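Local coordinates for protein prolyl 4-hydroxylase (Paramecium bursaria Chlorella virus 1, PDB 5C5T) that probably hydroxylates proline residues of collagen-like sequences, as a metal- and 2-oxoglutarate-dependent dioxygenase, at residues K40-L45 with K182-T187; Q87-P92 with D123-R128. One frame throughout, in Å; residues are numbered along the deposited sequence.

Contact 1 of 2, residues K40-L45 with K182-T187; sequences KIDGFL and KPKKGT
Two type II turns, Ile-41 to Phe-44 and Lys-184 to Thr-187, meet with the CA atoms of Asp-42 and Thr-187 4.3 Å apart. Leu-45 N, just after the first turn, gives its hydrogen to Gly-186 O at 3.0 Å, on a lone pair in the carbonyl plane. Thr-187 CA also sends a C-H toward Ile-41 O.

Among the side chains, Thr-187 does most. Its OG1 donates to Asp-42 OD1 over 2.7 Å, using the anti lone pair of that oxygen. The two side chains run side by side and point the same way. With OG1 anti to its carbonyl carbon (chi1 -65°), the methyl CG2 is turned onto Lys-40 CG, 3.6 Å away. Water 1 donates to Thr-187 OG1 and Lys-185 O and accepts from Gly-43 N, so it ties both turns together. Lys-184 NZ stays 4.5 Å from Asp-42 OD1, too far for a salt bridge.

The contact pins the end of edge strand 38-41 to the loop entering strand 188-192. Behind it, Phe-44 and Leu-45 pack on strand 153-160 and helix 96-109. Thr-187 OG1 both gives and accepts a hydrogen bond, which should fix its rotation, and the nearby lysine probably favours a charged Asp-42.

Contact 2 of 2, residues Q87-P92 with D123-R128; sequences QTWFMP and DVQVAR
Val-124 O takes the amide hydrogen of Phe-90 N at 2.9 Å, almost in line with its C=O bond, and a weaker C-H from Trp-89 CA. The same oxygen lies at the edge of the Phe-90 ring, in its plane. Further along, Thr-88 pairs with Val-126 through two backbone bonds. Thr-88 N donates to Val-126 O, and Val-126 N donates to Thr-88 O from 21° outside the carbonyl plane. Beyond the last direct bond, water 2 bridges Phe-90 O and Val-124 N.

Trp-89 and Gln-125 form a non-hydrogen-bonded pair. Gln-125 CB sits over the six-membered ring of Trp-89 in a CH-pi contact, 3.8 Å from the centroid. The ring edge meets Asp-123 O, 3.3 Å from Trp-89 CZ3. The Gln-125 chain leaves anti to the backbone N (chi1 -178°) and carries NE2 to Trp-89 CZ2 at 3.6 Å; amide and ring planes stand 58° apart. Gln-87 runs alongside this glutamine, its CG also touching Ala-127 CB.

Strand 86-89 is an antiparallel edge strand of the major sheet of the double-stranded beta-helix (jelly-roll) fold of 2-oxoglutarate oxygenases. On its other side, strand 120-129 pairs with strand 217-225. There Asn-221, which binds 2-oxoglutarate, donates from ND2 to Gln-125 OE1, so Gln-125 is a second-shell residue that probably orients it.

On the face of Thr-88 and Val-126, Phe-90 CE1 meets Val-126 CG2 at 3.6 Å. Ala-57 of helix 47-59 packs against all three side chains. At the far end, each oxygen of the Asp-123 carboxylate has an apolar neighbour: OD1 is 3.4 Å from Pro-92 CD, and OD2 is near the methyl CE of Met-91.

Overall arrangement
Both contacts reach the same six-stranded antiparallel sheet. Contact 1 holds the end of one outermost strand, 38-41, and contact 2 pairs the other, 86-89, with its neighbour. Their centres are 18 Å apart and their nearest atoms about 9 Å, so they do not touch. Along the chain, contact 2 is nested within the loop that contact 1 closes. Helix 96-109 packs against side chains of both. Their relation to the active site differs. The Gln-125 side chain is about 4 Å from bound 2-oxoglutarate and about 8 Å from the zinc ion. In contact 1, the side chain of Thr-187 is about 11 Å from the bound 2-oxoglutarate.

Contact 1 of 2, residues K40-L45 with K182-T187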
loop_
_atom_site.group_PDB
_atom_site.type_symbol
_atom_site.label_atom_id
_atom_site.label_comp_id
_atom_site.label_asym_id
_atom_site.label_seq_id
_atom_site.Cartn_x
_atom_site.Cartn_y
_atom_site.Cartn_z
ATOM N N LYS A 40 -3.537 -7.676 8.026
ATOM C CA LYS A 40 -2.680 -8.408 7.103
ATOM C C LYS A 40 -3.452 -9.570 6.535
ATOM O O LYS A 40 -4.119 -10.277 7.288
ATOM C CB LYS A 40 -1.388 -8.890 7.821
ATOM C CG LYS A 40 -0.377 -9.690 6.931
ATOM C CD LYS A 40 0.835 -10.175 7.703
ATOM C CE LYS A 40 0.574 -11.530 8.313
ATOM N NZ LYS A 40 1.833 -12.037 8.911
ATOM N N ILE A 41 -3.385 -9.767 5.221
ATOM C CA ILE A 41 -4.045 -10.881 4.566
ATOM C C ILE A 41 -3.041 -11.707 3.781
ATOM O O ILE A 41 -2.543 -11.265 2.759
ATOM C CB ILE A 41 -5.153 -10.389 3.650
ATOM C CG1 ILE A 41 -6.111 -9.422 4.373
ATOM C CG2 ILE A 41 -5.920 -11.593 3.045
ATOM C CD1 ILE A 41 -6.969 -8.599 3.366
ATOM N N ASP A 42 -2.750 -12.926 4.224
ATOM C CA ASP A 42 -1.893 -13.799 3.415
ATOM C C ASP A 42 -2.660 -14.356 2.199
ATOM O O ASP A 42 -3.851 -14.590 2.292
ATOM C CB ASP A 42 -1.361 -14.933 4.264
ATOM C CG ASP A 42 -0.338 -14.471 5.256
ATOM O OD1 ASP A 42 0.510 -13.601 4.935
ATOM O OD2 ASP A 42 -0.374 -14.996 6.380
ATOM N N GLY A 43 -1.957 -14.577 1.094
ATOM C CA GLY A 43 -2.541 -15.107 -0.118
ATOM C C GLY A 43 -3.578 -14.250 -0.793
ATOM O O GLY A 43 -4.433 -14.754 -1.525
ATOM N N PHE A 44 -3.480 -12.936 -0.579
ATOM C CA PHE A 44 -4.361 -11.987 -1.245
ATOM C C PHE A 44 -4.248 -12.146 -2.765
ATOM O O PHE A 44 -5.276 -12.144 -3.434
ATOM C CB PHE A 44 -4.013 -10.565 -0.811
ATOM C CG PHE A 44 -4.958 -9.504 -1.299
ATOM C CD1 PHE A 44 -6.177 -9.277 -0.640
ATOM C CD2 PHE A 44 -4.671 -8.742 -2.424
ATOM C CE1 PHE A 44 -7.045 -8.269 -1.087
ATOM C CE2 PHE A 44 -5.535 -7.763 -2.875
ATOM C CZ PHE A 44 -6.734 -7.530 -2.214
ATOM N N LEU A 45 -3.021 -12.256 -3.286
ATOM C CA LEU A 45 -2.797 -12.708 -4.683
ATOM C C LEU A 45 -2.091 -14.020 -4.699
ATOM O O LEU A 45 -1.278 -14.265 -3.809
ATOM C CB LEU A 45 -1.958 -11.708 -5.486
ATOM C CG LEU A 45 -2.576 -10.342 -5.800
ATOM C CD1 LEU A 45 -1.607 -9.466 -6.613
ATOM C CD2 LEU A 45 -3.942 -10.482 -6.508
ATOM N N LYS A 182 6.925 -8.311 7.694
ATOM C CA LYS A 182 7.951 -8.860 6.809
ATOM C C LYS A 182 7.297 -9.148 5.432
ATOM O O LYS A 182 6.242 -9.797 5.369
ATOM C CB LYS A 182 8.578 -10.138 7.426
ATOM C CG LYS A 182 9.328 -11.027 6.457
ATOM C CD LYS A 182 9.862 -12.287 7.198
ATOM C CE LYS A 182 10.452 -13.365 6.272
ATOM N NZ LYS A 182 10.778 -14.592 7.069
ATOM N N PRO A 183 7.895 -8.635 4.341
ATOM C CA PRO A 183 7.301 -8.929 3.035
ATOM C C PRO A 183 7.184 -10.396 2.798
ATOM O O PRO A 183 8.125 -11.131 3.152
ATOM C CB PRO A 183 8.270 -8.318 2.052
ATOM C CG PRO A 183 8.815 -7.162 2.776
ATOM C CD PRO A 183 9.007 -7.679 4.189
ATOM N N LYS A 184 6.062 -10.787 2.214
ATOM C CA LYS A 184 5.826 -12.173 1.764
ATOM C C LYS A 184 5.036 -12.110 0.457
ATOM O O LYS A 184 4.019 -11.434 0.426
ATOM C CB LYS A 184 5.037 -12.971 2.802
ATOM C CG LYS A 184 4.791 -14.454 2.447
ATOM C CD LYS A 184 3.965 -15.155 3.543
ATOM C CE LYS A 184 3.920 -16.674 3.301
ATOM N NZ LYS A 184 2.911 -17.372 4.183
ATOM N N LYS A 185 5.474 -12.829 -0.592
ATOM C CA LYS A 185 4.804 -12.836 -1.877
ATOM C C LYS A 185 3.342 -13.180 -1.724
ATOM O O LYS A 185 2.960 -14.210 -1.125
ATOM C CB LYS A 185 5.490 -13.825 -2.826
ATOM C CG LYS A 185 5.040 -13.738 -4.255
ATOM C CD LYS A 185 5.766 -14.786 -5.095
ATOM C CE LYS A 185 5.795 -14.471 -6.542
ATOM N NZ LYS A 185 6.965 -13.578 -6.795
ATOM N N GLY A 186 2.508 -12.268 -2.223
ATOM C CA GLY A 186 1.093 -12.453 -2.228
ATOM C C GLY A 186 0.317 -11.887 -1.067
ATOM O O GLY A 186 -0.903 -11.871 -1.137
ATOM N N THR A 187 1.013 -11.526 0.002
ATOM C CA THR A 187 0.409 -10.971 1.212
ATOM C C THR A 187 0.064 -9.524 1.011
ATOM O O THR A 187 0.830 -8.789 0.414
ATOM C CB THR A 187 1.371 -11.101 2.398
ATOM O OG1 THR A 187 1.605 -12.500 2.716
ATOM C CG2 THR A 187 0.889 -10.384 3.635
HETATM O O HOH W 1 1.046 -14.584 0.863
#

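Contact 2 of 2, residues Q87-P92 with D123-R128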
loop_
_atom_site.group_PDB
_atom_site.type_symbol
_atom_site.label_atom_id
_atom_site.label_comp_id
_atom_site.label_asym_id
_atom_site.label_seq_id
_atom_site.Cartn_x
_atom_site.Cartn_y
_atom_site.Cartn_z
ATOM N N GLN A 87 9.092 3.603 -9.793
ATOM C CA GLN A 87 7.643 3.395 -9.840
ATOM C C GLN A 87 7.038 3.394 -11.240
ATOM O O GLN A 87 7.528 4.051 -12.155
ATOM C CB GLN A 87 6.917 4.464 -9.034
ATOM C CG GLN A 87 7.392 4.602 -7.594
ATOM C CD GLN A 87 8.228 5.834 -7.437
ATOM O OE1 GLN A 87 7.831 6.912 -7.878
ATOM N NE2 GLN A 87 9.402 5.687 -6.841
ATOM N N THR A 88 5.931 2.679 -11.401
ATOM C CA THR A 88 5.095 2.865 -12.570
ATOM C C THR A 88 3.617 2.802 -12.196
ATOM O O THR A 88 3.266 2.342 -11.095
ATOM C CB THR A 88 5.447 1.835 -13.671
ATOM O OG1 THR A 88 4.767 2.167 -14.876
ATOM C CG2 THR A 88 5.120 0.379 -13.252
ATOM N N TRP A 89 2.775 3.358 -13.060
ATOM C CA TRP A 89 1.317 3.403 -12.855
ATOM C C TRP A 89 0.522 2.627 -13.891
ATOM O O TRP A 89 0.859 2.652 -15.058
ATOM C CB TRP A 89 0.792 4.835 -12.887
ATOM C CG TRP A 89 1.368 5.737 -11.841
ATOM C CD1 TRP A 89 2.451 6.552 -11.980
ATOM C CD2 TRP A 89 0.839 5.986 -10.508
ATOM N NE1 TRP A 89 2.644 7.286 -10.820
ATOM C CE2 TRP A 89 1.683 6.939 -9.901
ATOM C CE3 TRP A 89 -0.248 5.505 -9.788
ATOM C CZ2 TRP A 89 1.476 7.392 -8.592
ATOM C CZ3 TRP A 89 -0.458 5.963 -8.476
ATOM C CH2 TRP A 89 0.381 6.905 -7.912
ATOM N N PHE A 90 -0.581 2.022 -13.453
ATOM C CA PHE A 90 -1.479 1.270 -14.330
ATOM C C PHE A 90 -2.793 2.010 -14.491
ATOM O O PHE A 90 -3.359 2.539 -13.504
ATOM C CB PHE A 90 -1.743 -0.124 -13.757
ATOM C CG PHE A 90 -0.592 -1.073 -13.909
ATOM C CD1 PHE A 90 0.458 -1.019 -13.042
ATOM C CD2 PHE A 90 -0.538 -1.998 -14.935
ATOM C CE1 PHE A 90 1.549 -1.831 -13.178
ATOM C CE2 PHE A 90 0.562 -2.874 -15.057
ATOM C CZ PHE A 90 1.614 -2.776 -14.162
ATOM N N MET A 91 -3.247 2.109 -15.743
ATOM C CA MET A 91 -4.567 2.625 -16.048
ATOM C C MET A 91 -5.641 1.654 -15.583
ATOM O O MET A 91 -5.375 0.454 -15.460
ATOM C CB MET A 91 -4.721 2.886 -17.535
ATOM C CG MET A 91 -3.697 3.885 -18.097
ATOM S SD MET A 91 -3.874 5.536 -17.415
ATOM C CE MET A 91 -2.530 5.660 -16.285
ATOM N N PRO A 92 -6.839 2.186 -15.294
ATOM C CA PRO A 92 -7.994 1.338 -14.986
ATOM C C PRO A 92 -8.173 0.316 -16.104
ATOM O O PRO A 92 -8.073 0.678 -17.287
ATOM C CB PRO A 92 -9.152 2.323 -14.919
ATOM C CG PRO A 92 -8.521 3.653 -14.585
ATOM C CD PRO A 92 -7.174 3.619 -15.254
ATOM N N ASP A 123 -5.513 5.030 -9.499
ATOM C CA ASP A 123 -4.749 4.103 -10.341
ATOM C C ASP A 123 -3.720 3.360 -9.488
ATOM O O ASP A 123 -3.056 3.963 -8.656
ATOM C CB ASP A 123 -4.023 4.841 -11.442
ATOM C CG ASP A 123 -4.951 5.430 -12.486
ATOM O OD1 ASP A 123 -6.164 5.166 -12.449
ATOM O OD2 ASP A 123 -4.441 6.180 -13.343
ATOM N N VAL A 124 -3.511 2.070 -9.750
ATOM C CA VAL A 124 -2.545 1.301 -8.982
ATOM C C VAL A 124 -1.104 1.674 -9.398
ATOM O O VAL A 124 -0.809 1.851 -10.589
ATOM C CB VAL A 124 -2.806 -0.207 -9.167
ATOM C CG1 VAL A 124 -1.682 -1.058 -8.645
ATOM C CG2 VAL A 124 -4.125 -0.604 -8.521
ATOM N N GLN A 125 -0.236 1.801 -8.382
ATOM C CA GLN A 125 1.189 2.023 -8.539
ATOM C C GLN A 125 1.934 0.737 -8.209
ATOM O O GLN A 125 1.626 0.062 -7.204
ATOM C CB GLN A 125 1.669 3.127 -7.622
ATOM C CG GLN A 125 3.138 3.483 -7.719
ATOM C CD GLN A 125 3.607 4.198 -6.471
ATOM O OE1 GLN A 125 3.854 3.569 -5.445
ATOM N NE2 GLN A 125 3.748 5.508 -6.555
ATOM N N VAL A 126 2.903 0.362 -9.052
ATOM C CA VAL A 126 3.851 -0.702 -8.682
ATOM C C VAL A 126 5.224 -0.051 -8.458
ATOM O O VAL A 126 5.677 0.757 -9.280
ATOM C CB VAL A 126 3.892 -1.837 -9.761
ATOM C CG1 VAL A 126 5.061 -2.818 -9.518
ATOM C CG2 VAL A 126 2.514 -2.566 -9.816
ATOM N N ALA A 127 5.873 -0.369 -7.329
ATOM C CA ALA A 127 7.152 0.198 -6.999
ATOM C C ALA A 127 8.169 -0.881 -6.693
ATOM O O ALA A 127 7.817 -1.936 -6.171
ATOM C CB ALA A 127 7.034 1.138 -5.752
ATOM N N ARG A 128 9.435 -0.560 -6.949
ATOM C CA ARG A 128 10.541 -1.498 -6.757
ATOM C C ARG A 128 11.679 -0.858 -5.988
ATOM O O ARG A 128 12.023 0.307 -6.206
ATOM C CB ARG A 128 11.070 -1.998 -8.109
ATOM C CG ARG A 128 12.333 -2.913 -7.994
ATOM C CD ARG A 128 12.524 -3.701 -9.298
ATOM N NE ARG A 128 13.648 -4.651 -9.250
ATOM C CZ ARG A 128 14.887 -4.325 -9.595
ATOM N NH1 ARG A 128 15.168 -3.078 -9.959
ATOM N NH2 ARG A 128 15.852 -5.238 -9.550
HETATM O O HOH W 2 -5.111 1.031 -11.840
#